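Local structure of Rab GDP-dissociation inhibitor (Saccharomyces cerevisiae, 3CPI) at residues R307-I312 and I364-E369; D109-S114 and S349-V354; Y117-G122 and Q334-R339. The protein holds Rab GTPases such as SEC4 in the GDP-bound state by inhibiting GDP release, and extracts GDP-bound YPT7 from vacuolar membranes. All coordinates share one frame; numbering follows the deposited sequence.

Interaction 1: residues R307-I312 and I364-E369; sequences RVIRAI and ISTIIE
The guanidinium of Arg307 lays one face against Ile368, whose CD1 sits 4.0 Å above that plane, offset toward its rim. CB of Arg307 already touches this methyl, and the bend at chi3 (67°) folds the chain so that CZ meets it as well, while NH1 of Arg307 also lies 3.9 Å from CG2 of Ile368. The second guanidinium, that of Arg310, carries CG2 of Val308, two residues back on its own strand, over the centre of one face. Further down the same arginine, CG packs 3.9 Å from CB of Ser365. The polar ends of this pair are held by the backbone of one neighbouring segment, Arg310 NH2 by the carbonyls of Tyr415 and Asp416 and Ser365 OG by that of Ala417.

On the face of the sheet opposite Val308, Arg310 and Ser365, Ile309 places CG2 3.9 Å from CG2 of Thr366 and 4.0 Å from CG1 of Ile368. Ala311 and Ile364 continue this apolar surface. Between the faces run five backbone hydrogen bonds, the straightest being Ile364 N to Ala311 O and Ile368 N to Arg307 O (2.9 Å). A water joins Arg307 N to Ile368 O just beyond the last of them. With strand 389-400 beyond one segment and strand 343-349 beyond the other, the arrangement is that of two central antiparallel strands in the mixed β-sheet of Rab GDI.

Interaction 2: residues D109-S114 and S349-V354; sequences DFKQVS and SDAHNV
His352 meets Lys111 where the loop of a β-hairpin, formed by strands 343-349 and 360-367, leans on strand 110-120 within the region 106-112 that interacts with YPT1. The single hydrogen bond across the contact runs from His352 NE2 to Lys111 O, 3.0 Å long and nearly straight at 173°. The carbonyl oxygen lies in the plane of the imidazole, whereas the donor stands well above the carbonyl plane, 66° out of it. At the same ring edge, His352 CE1 approaches Gln112 O to 3.3 Å, so two successive carbonyls meet the imidazole.

Packing against the ring face comes from the lysine. With CG anti to the backbone N (chi1 177°), the aliphatic chain runs obliquely across His352, and CD makes a CH-pi contact 4.0 Å from the ring centroid. Lys111 CD also rests 3.7 Å from Ala351 O, and Tyr234 adds an edge-to-face contact with the histidine.

Electrostatics complete the group. Lys111 NZ stands 4.3 Å from His352 NE2, a proximity that would tend to disfavour a positive charge on the imidazole, although Asp326 gives the ammonium a long, weak ion pair. Bent at its last torsion, the lysine brings NZ back to its own strand, where it donates to Gln112 O at 3.2 Å, nearly along the C=O axis.

Interaction 3: residues Y117-G122 and Q334-R339; sequences YVFKQG and QSQLGR
Gln336 grips the end of strand 110-120 with both its amide and its aliphatic stem. Its OE1 accepts a short hydrogen bond, 2.7 Å, from the backbone N of Gln121, with an angle of 158° at the hydrogen. That donor stands 43° out of the amide's carbonyl plane, above it and not on a lone pair. Lower on the chain, CB of Gln336 meets the edge of the Phe119 ring in its plane, 3.8 Å from CD2, and CG lies against the carbonyl O of Phe119. A bend at chi2 (-66°) turns the amide from the ring toward the strand end, leaving ring and amide planes steeply inclined. Leu337 adds an apolar touch, its CD2 4.2 Å from CE2 of Phe119.

The bonded N-H belongs to the tight two-residue turn of a β-hairpin: Gln121 and Gly122, both with positive phi and close to a type I′ turn, lead from strand 110-120 into strand 123-126. The loop 334-339 follows strand 328-332, the parallel neighbour of strand 110-120, so the glutamine links a hairpin tip to a loop leaving the adjacent strand. Were Gln336 an alanine, Gln121 N would probably lose its side-chain acceptor and the hairpin turn would be less firmly tied to the loop.

Farther out, Glu191 of helix 187-197 fixes the amide from its other end by accepting from Gln336 NE2, and it also bonds Ser335 OG. The loop is folded on itself by Gln334 O, which receives Leu337 N (3.1 Å) and Arg339 N (2.8 Å) from opposite faces of its plane. Arg339 in turn forms a salt bridge with Glu376.

All three contacts reach one mixed β-sheet, which makes them a worked example of strands and loops tied at separate points. Interactions 1 and 3 touch directly: Arg339 NH2 lies 2.8 Å from Ile367 O in a weak hydrogen bond, although the centres of these contacts are about 16 Å apart. Interactions 2 and 3 draw on successive lengths of strand 110-120, with centres about 26 Å apart. Interaction 2 stays clear of interaction 1, their nearest atoms about 9 Å apart, but the loop of interaction 2 runs on into strand 360-367, which carries one side of interaction 1. Of the three, interaction 2 alone includes residues of the YPT1-interacting region 106-112.

Interaction 1: residues R307-I312 and I364-E369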
loop_
_atom_site.group_PDB
_atom_site.type_symbol
_atom_site.label_atom_id
_atom_site.label_comp_id
_atom_site.label_asym_id
_atom_site.label_seq_id
_atom_site.Cartn_x
_atom_site.Cartn_y
_atom_site.Cartn_z
ATOM N N ARG A 307 -3.886 -15.069 5.781
ATOM C CA ARG A 307 -4.730 -14.921 4.602
ATOM C C ARG A 307 -5.453 -13.583 4.685
ATOM O O ARG A 307 -5.880 -13.167 5.763
ATOM C CB ARG A 307 -5.733 -16.070 4.500
ATOM C CG ARG A 307 -5.091 -17.394 4.126
ATOM C CD ARG A 307 -5.871 -18.587 4.652
ATOM N NE ARG A 307 -7.183 -18.722 4.021
ATOM C CZ ARG A 307 -8.341 -18.643 4.670
ATOM N NH1 ARG A 307 -8.367 -18.438 5.986
ATOM N NH2 ARG A 307 -9.480 -18.780 4.002
ATOM N N VAL A 308 -5.584 -12.919 3.544
ATOM C CA VAL A 308 -6.272 -11.627 3.459
ATOM C C VAL A 308 -7.574 -11.730 2.643
ATOM O O VAL A 308 -7.602 -12.329 1.559
ATOM C CB VAL A 308 -5.333 -10.528 2.865
ATOM C CG1 VAL A 308 -4.770 -10.959 1.506
ATOM C CG2 VAL A 308 -6.040 -9.166 2.769
ATOM N N ILE A 309 -8.654 -11.176 3.180
ATOM C CA ILE A 309 -9.873 -11.020 2.397
ATOM C C ILE A 309 -9.959 -9.594 1.864
ATOM O O ILE A 309 -9.769 -8.631 2.620
ATOM C CB ILE A 309 -11.166 -11.418 3.170
ATOM C CG1 ILE A 309 -12.382 -11.347 2.229
ATOM C CG2 ILE A 309 -11.343 -10.574 4.463
ATOM C CD1 ILE A 309 -13.680 -11.877 2.816
ATOM N N ARG A 310 -10.212 -9.480 0.560
ATOM C CA ARG A 310 -10.474 -8.198 -0.085
ATOM C C ARG A 310 -11.851 -8.209 -0.739
ATOM O O ARG A 310 -12.194 -9.146 -1.458
ATOM C CB ARG A 310 -9.381 -7.850 -1.103
ATOM C CG ARG A 310 -8.015 -7.701 -0.462
ATOM C CD ARG A 310 -6.977 -7.059 -1.353
ATOM N NE ARG A 310 -5.717 -6.910 -0.624
ATOM C CZ ARG A 310 -4.706 -7.779 -0.660
ATOM N NH1 ARG A 310 -4.779 -8.871 -1.412
ATOM N NH2 ARG A 310 -3.604 -7.543 0.038
ATOM N N ALA A 311 -12.641 -7.179 -0.457
ATOM C CA ALA A 311 -13.950 -7.009 -1.082
ATOM C C ALA A 311 -13.980 -5.706 -1.865
ATOM O O ALA A 311 -13.986 -4.622 -1.281
ATOM C CB ALA A 311 -15.050 -7.031 -0.035
ATOM N N ILE A 312 -13.969 -5.816 -3.190
ATOM C CA ILE A 312 -14.123 -4.654 -4.063
ATOM C C ILE A 312 -15.624 -4.380 -4.245
ATOM O O ILE A 312 -16.344 -5.166 -4.873
ATOM C CB ILE A 312 -13.426 -4.853 -5.436
ATOM C CG1 ILE A 312 -11.927 -5.131 -5.254
ATOM C CG2 ILE A 312 -13.638 -3.633 -6.333
ATOM C CD1 ILE A 312 -11.161 -5.412 -6.550
ATOM N N ILE A 364 -12.427 -3.129 0.617
ATOM C CA ILE A 364 -12.247 -3.478 2.023
ATOM C C ILE A 364 -11.265 -4.631 2.144
ATOM O O ILE A 364 -11.329 -5.592 1.375
ATOM C CB ILE A 364 -13.594 -3.842 2.691
ATOM C CG1 ILE A 364 -14.589 -2.683 2.554
ATOM C CG2 ILE A 364 -13.401 -4.226 4.162
ATOM C CD1 ILE A 364 -16.027 -3.110 2.681
ATOM N N SER A 365 -10.355 -4.525 3.110
ATOM C CA SER A 365 -9.334 -5.547 3.331
ATOM C C SER A 365 -8.961 -5.719 4.801
ATOM O O SER A 365 -8.889 -4.746 5.565
ATOM C CB SER A 365 -8.083 -5.233 2.512
ATOM O OG SER A 365 -7.616 -3.939 2.816
ATOM N N THR A 366 -8.725 -6.971 5.186
ATOM C CA THR A 366 -8.243 -7.313 6.521
ATOM C C THR A 366 -7.608 -8.698 6.544
ATOM O O THR A 366 -7.845 -9.513 5.647
ATOM C CB THR A 366 -9.364 -7.238 7.588
ATOM O OG1 THR A 366 -8.772 -7.179 8.890
ATOM C CG2 THR A 366 -10.312 -8.453 7.508
ATOM N N ILE A 367 -6.800 -8.951 7.573
ATOM C CA ILE A 367 -6.262 -10.280 7.843
ATOM C C ILE A 367 -7.366 -11.132 8.482
ATOM O O ILE A 367 -7.956 -10.744 9.495
ATOM C CB ILE A 367 -4.996 -10.228 8.762
ATOM C CG1 ILE A 367 -3.869 -9.408 8.115
ATOM C CG2 ILE A 367 -4.487 -11.637 9.102
ATOM C CD1 ILE A 367 -3.360 -9.975 6.785
ATOM N N ILE A 368 -7.641 -12.284 7.877
ATOM C CA ILE A 368 -8.687 -13.191 8.347
ATOM C C ILE A 368 -8.310 -13.835 9.681
ATOM O O ILE A 368 -7.187 -14.317 9.851
ATOM C CB ILE A 368 -8.962 -14.306 7.303
ATOM C CG1 ILE A 368 -9.471 -13.696 6.000
ATOM C CG2 ILE A 368 -9.926 -15.374 7.850
ATOM C CD1 ILE A 368 -9.331 -14.621 4.834
ATOM N N GLU A 369 -9.260 -13.834 10.614
ATOM C CA GLU A 369 -9.096 -14.509 11.901
ATOM C C GLU A 369 -10.264 -15.438 12.284
ATOM O O GLU A 369 -10.315 -15.926 13.414
ATOM C CB GLU A 369 -8.845 -13.486 13.015
ATOM C CG GLU A 369 -10.006 -12.535 13.275
ATOM C CD GLU A 369 -9.672 -11.497 14.328
ATOM O OE1 GLU A 369 -10.329 -11.507 15.396
ATOM O OE2 GLU A 369 -8.744 -10.686 14.093
HETATM O O HOH W 1 -5.240 -15.194 8.394
#

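Interaction 2: residues D109-S114 and S349-V354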
loop_
_atom_site.group_PDB
_atom_site.type_symbol
_atom_site.label_atom_id
_atom_site.label_comp_id
_atom_site.label_asym_id
_atom_site.label_seq_id
_atom_site.Cartn_x
_atom_site.Cartn_y
_atom_site.Cartn_z
ATOM N N ASP A 109 0.702 10.432 -12.598
ATOM C CA ASP A 109 0.210 11.653 -11.976
ATOM C C ASP A 109 -0.556 11.357 -10.691
ATOM O O ASP A 109 -1.707 10.919 -10.725
ATOM C CB ASP A 109 -0.669 12.431 -12.962
ATOM C CG ASP A 109 -0.943 13.844 -12.507
ATOM O OD1 ASP A 109 -1.941 14.425 -12.976
ATOM O OD2 ASP A 109 -0.169 14.378 -11.684
ATOM N N PHE A 110 0.101 11.600 -9.561
ATOM C CA PHE A 110 -0.497 11.352 -8.254
ATOM C C PHE A 110 -1.405 12.497 -7.850
ATOM O O PHE A 110 -0.974 13.651 -7.789
ATOM C CB PHE A 110 0.581 11.105 -7.196
ATOM C CG PHE A 110 1.184 9.728 -7.263
ATOM C CD1 PHE A 110 0.582 8.659 -6.597
ATOM C CD2 PHE A 110 2.340 9.494 -8.000
ATOM C CE1 PHE A 110 1.127 7.384 -6.658
ATOM C CE2 PHE A 110 2.900 8.216 -8.073
ATOM C CZ PHE A 110 2.293 7.157 -7.404
ATOM N N LYS A 111 -2.669 12.168 -7.597
ATOM C CA LYS A 111 -3.644 13.150 -7.145
ATOM C C LYS A 111 -4.053 12.875 -5.696
ATOM O O LYS A 111 -4.167 11.715 -5.273
ATOM C CB LYS A 111 -4.877 13.184 -8.066
ATOM C CG LYS A 111 -5.985 14.152 -7.591
ATOM C CD LYS A 111 -7.315 13.923 -8.304
ATOM C CE LYS A 111 -8.419 14.776 -7.711
ATOM N NZ LYS A 111 -8.899 14.247 -6.390
ATOM N N GLN A 112 -4.256 13.965 -4.958
ATOM C CA GLN A 112 -4.724 13.946 -3.582
ATOM C C GLN A 112 -5.972 13.099 -3.370
ATOM O O GLN A 112 -6.923 13.167 -4.142
ATOM C CB GLN A 112 -5.022 15.373 -3.113
ATOM C CG GLN A 112 -4.118 15.885 -2.009
ATOM C CD GLN A 112 -4.848 16.807 -1.020
ATOM O OE1 GLN A 112 -4.582 16.775 0.188
ATOM N NE2 GLN A 112 -5.762 17.631 -1.530
ATOM N N VAL A 113 -5.943 12.299 -2.310
ATOM C CA VAL A 113 -7.128 11.635 -1.794
ATOM C C VAL A 113 -7.842 12.651 -0.902
ATOM O O VAL A 113 -7.203 13.382 -0.138
ATOM C CB VAL A 113 -6.740 10.333 -1.035
ATOM C CG1 VAL A 113 -7.848 9.860 -0.095
ATOM C CG2 VAL A 113 -6.370 9.246 -2.035
ATOM N N SER A 114 -9.163 12.703 -1.014
ATOM C CA SER A 114 -9.941 13.794 -0.422
ATOM C C SER A 114 -10.115 13.766 1.101
ATOM O O SER A 114 -10.320 14.815 1.717
ATOM C CB SER A 114 -11.291 13.930 -1.127
ATOM O OG SER A 114 -11.096 14.395 -2.454
ATOM N N SER A 349 -12.918 7.107 -6.894
ATOM C CA SER A 349 -14.028 7.315 -7.824
ATOM C C SER A 349 -13.569 7.896 -9.156
ATOM O O SER A 349 -12.398 7.749 -9.540
ATOM C CB SER A 349 -15.113 8.190 -7.189
ATOM O OG SER A 349 -14.664 9.521 -7.017
ATOM N N ASP A 350 -14.499 8.547 -9.857
ATOM C CA ASP A 350 -14.249 9.051 -11.202
ATOM C C ASP A 350 -13.264 10.217 -11.177
ATOM O O ASP A 350 -12.637 10.532 -12.193
ATOM C CB ASP A 350 -15.568 9.392 -11.928
ATOM C CG ASP A 350 -16.001 10.846 -11.745
ATOM O OD1 ASP A 350 -15.988 11.589 -12.754
ATOM O OD2 ASP A 350 -16.364 11.250 -10.615
ATOM N N ALA A 351 -13.106 10.819 -10.002
ATOM C CA ALA A 351 -12.112 11.877 -9.787
ATOM C C ALA A 351 -10.679 11.384 -10.033
ATOM O O ALA A 351 -9.810 12.165 -10.426
ATOM C CB ALA A 351 -12.248 12.459 -8.392
ATOM N N HIS A 352 -10.444 10.091 -9.809
ATOM C CA HIS A 352 -9.153 9.471 -10.123
ATOM C C HIS A 352 -9.188 8.642 -11.407
ATOM O O HIS A 352 -8.177 8.045 -11.800
ATOM C CB HIS A 352 -8.641 8.641 -8.935
ATOM C CG HIS A 352 -8.001 9.467 -7.859
ATOM N ND1 HIS A 352 -8.705 9.973 -6.787
ATOM C CD2 HIS A 352 -6.725 9.889 -7.703
ATOM C CE1 HIS A 352 -7.888 10.661 -6.010
ATOM N NE2 HIS A 352 -6.679 10.620 -6.541
ATOM N N ASN A 353 -10.356 8.619 -12.054
ATOM C CA ASN A 353 -10.559 7.953 -13.347
ATOM C C ASN A 353 -10.375 6.441 -13.315
ATOM O O ASN A 353 -9.713 5.857 -14.171
ATOM C CB ASN A 353 -9.698 8.601 -14.442
ATOM C CG ASN A 353 -10.217 9.971 -14.853
ATOM O OD1 ASN A 353 -9.457 10.928 -14.955
ATOM N ND2 ASN A 353 -11.525 10.065 -15.083
ATOM N N VAL A 354 -10.991 5.815 -12.319
ATOM C CA VAL A 354 -10.894 4.373 -12.132
ATOM C C VAL A 354 -12.270 3.730 -12.294
ATOM O O VAL A 354 -12.399 2.504 -12.374
ATOM C CB VAL A 354 -10.260 4.011 -10.759
ATOM C CG1 VAL A 354 -8.804 4.474 -10.698
ATOM C CG2 VAL A 354 -11.074 4.600 -9.597
#

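Interaction 3: residues Y117-G122 and Q334-R339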
loop_
_atom_site.group_PDB
_atom_site.type_symbol
_atom_site.label_atom_id
_atom_site.label_comp_id
_atom_site.label_asym_id
_atom_site.label_seq_id
_atom_site.Cartn_x
_atom_site.Cartn_y
_atom_site.Cartn_z
ATOM N N TYR A 117 -10.258 9.026 7.414
ATOM C CA TYR A 117 -11.266 8.750 8.424
ATOM C C TYR A 117 -10.881 7.604 9.361
ATOM O O TYR A 117 -10.085 6.729 9.014
ATOM C CB TYR A 117 -12.622 8.446 7.753
ATOM C CG TYR A 117 -13.313 9.669 7.182
ATOM C CD1 TYR A 117 -12.887 10.239 5.985
ATOM C CD2 TYR A 117 -14.401 10.256 7.841
ATOM C CE1 TYR A 117 -13.512 11.356 5.461
ATOM C CE2 TYR A 117 -15.035 11.382 7.320
ATOM C CZ TYR A 117 -14.584 11.919 6.128
ATOM O OH TYR A 117 -15.192 13.031 5.594
ATOM N N VAL A 118 -11.477 7.618 10.543
ATOM C CA VAL A 118 -11.299 6.550 11.517
ATOM C C VAL A 118 -12.661 6.127 12.057
ATOM O O VAL A 118 -13.563 6.941 12.220
ATOM C CB VAL A 118 -10.292 6.948 12.673
ATOM C CG1 VAL A 118 -10.824 8.088 13.513
ATOM C CG2 VAL A 118 -9.946 5.746 13.548
ATOM N N PHE A 119 -12.785 4.838 12.328
ATOM C CA PHE A 119 -14.003 4.247 12.836
ATOM C C PHE A 119 -14.000 4.253 14.371
ATOM O O PHE A 119 -13.001 3.903 15.010
ATOM C CB PHE A 119 -14.101 2.828 12.274
ATOM C CG PHE A 119 -15.272 2.038 12.767
ATOM C CD1 PHE A 119 -16.443 1.966 12.013
ATOM C CD2 PHE A 119 -15.197 1.327 13.955
ATOM C CE1 PHE A 119 -17.524 1.215 12.446
ATOM C CE2 PHE A 119 -16.280 0.579 14.409
ATOM C CZ PHE A 119 -17.444 0.516 13.648
ATOM N N LYS A 120 -15.123 4.666 14.951
ATOM C CA LYS A 120 -15.320 4.622 16.396
ATOM C C LYS A 120 -16.770 4.271 16.733
ATOM O O LYS A 120 -17.700 4.990 16.350
ATOM C CB LYS A 120 -14.922 5.950 17.056
ATOM C CG LYS A 120 -15.196 6.011 18.563
ATOM C CD LYS A 120 -14.654 7.284 19.182
ATOM C CE LYS A 120 -15.035 7.396 20.641
ATOM N NZ LYS A 120 -14.572 8.706 21.219
ATOM N N GLN A 121 -16.941 3.151 17.435
ATOM C CA GLN A 121 -18.229 2.745 18.005
ATOM C C GLN A 121 -19.387 2.826 17.003
ATOM O O GLN A 121 -20.473 3.280 17.346
ATOM C CB GLN A 121 -18.545 3.564 19.276
ATOM C CG GLN A 121 -17.646 3.250 20.471
ATOM C CD GLN A 121 -17.772 4.250 21.626
ATOM O OE1 GLN A 121 -18.605 5.167 21.604
ATOM N NE2 GLN A 121 -16.928 4.077 22.648
ATOM N N GLY A 122 -19.139 2.399 15.765
ATOM C CA GLY A 122 -20.188 2.309 14.752
ATOM C C GLY A 122 -20.211 3.391 13.687
ATOM O O GLY A 122 -20.856 3.219 12.657
ATOM N N GLN A 334 -8.683 -2.391 15.405
ATOM C CA GLN A 334 -9.114 -3.748 15.768
ATOM C C GLN A 334 -9.990 -3.852 17.019
ATOM O O GLN A 334 -10.934 -4.630 17.043
ATOM C CB GLN A 334 -7.908 -4.698 15.873
ATOM C CG GLN A 334 -6.897 -4.350 16.967
ATOM C CD GLN A 334 -5.521 -4.932 16.688
ATOM O OE1 GLN A 334 -5.036 -5.796 17.425
ATOM N NE2 GLN A 334 -4.887 -4.464 15.613
ATOM N N SER A 335 -9.683 -3.071 18.051
ATOM C CA SER A 335 -10.394 -3.196 19.320
ATOM C C SER A 335 -11.829 -2.646 19.262
ATOM O O SER A 335 -12.623 -2.863 20.177
ATOM C CB SER A 335 -9.607 -2.525 20.441
ATOM O OG SER A 335 -9.854 -1.138 20.424
ATOM N N GLN A 336 -12.150 -1.937 18.182
ATOM C CA GLN A 336 -13.506 -1.463 17.951
ATOM C C GLN A 336 -14.433 -2.623 17.559
ATOM O O GLN A 336 -15.652 -2.558 17.771
ATOM C CB GLN A 336 -13.517 -0.359 16.889
ATOM C CG GLN A 336 -12.903 0.967 17.358
ATOM C CD GLN A 336 -13.701 1.641 18.476
ATOM O OE1 GLN A 336 -14.933 1.625 18.473
ATOM N NE2 GLN A 336 -12.997 2.246 19.429
ATOM N N LEU A 337 -13.846 -3.687 17.014
ATOM C CA LEU A 337 -14.606 -4.868 16.619
ATOM C C LEU A 337 -14.190 -6.133 17.378
ATOM O O LEU A 337 -14.572 -7.243 17.007
ATOM C CB LEU A 337 -14.518 -5.074 15.097
ATOM C CG LEU A 337 -15.011 -3.900 14.232
ATOM C CD1 LEU A 337 -14.696 -4.125 12.759
ATOM C CD2 LEU A 337 -16.512 -3.630 14.441
ATOM N N GLY A 338 -13.437 -5.956 18.460
ATOM C CA GLY A 338 -12.889 -7.081 19.216
ATOM C C GLY A 338 -12.006 -7.993 18.380
ATOM O O GLY A 338 -12.003 -9.214 18.577
ATOM N N ARG A 339 -11.264 -7.403 17.443
ATOM C CA ARG A 339 -10.436 -8.152 16.489
ATOM C C ARG A 339 -8.958 -8.165 16.880
ATOM O O ARG A 339 -8.523 -7.422 17.772
ATOM C CB ARG A 339 -10.556 -7.540 15.087
ATOM C CG ARG A 339 -11.915 -7.693 14.426
ATOM C CD ARG A 339 -11.911 -7.105 13.011
ATOM N NE ARG A 339 -10.821 -7.656 12.206
ATOM C CZ ARG A 339 -10.848 -8.843 11.601
ATOM N NH1 ARG A 339 -11.922 -9.626 11.682
ATOM N NH2 ARG A 339 -9.796 -9.240 10.903
#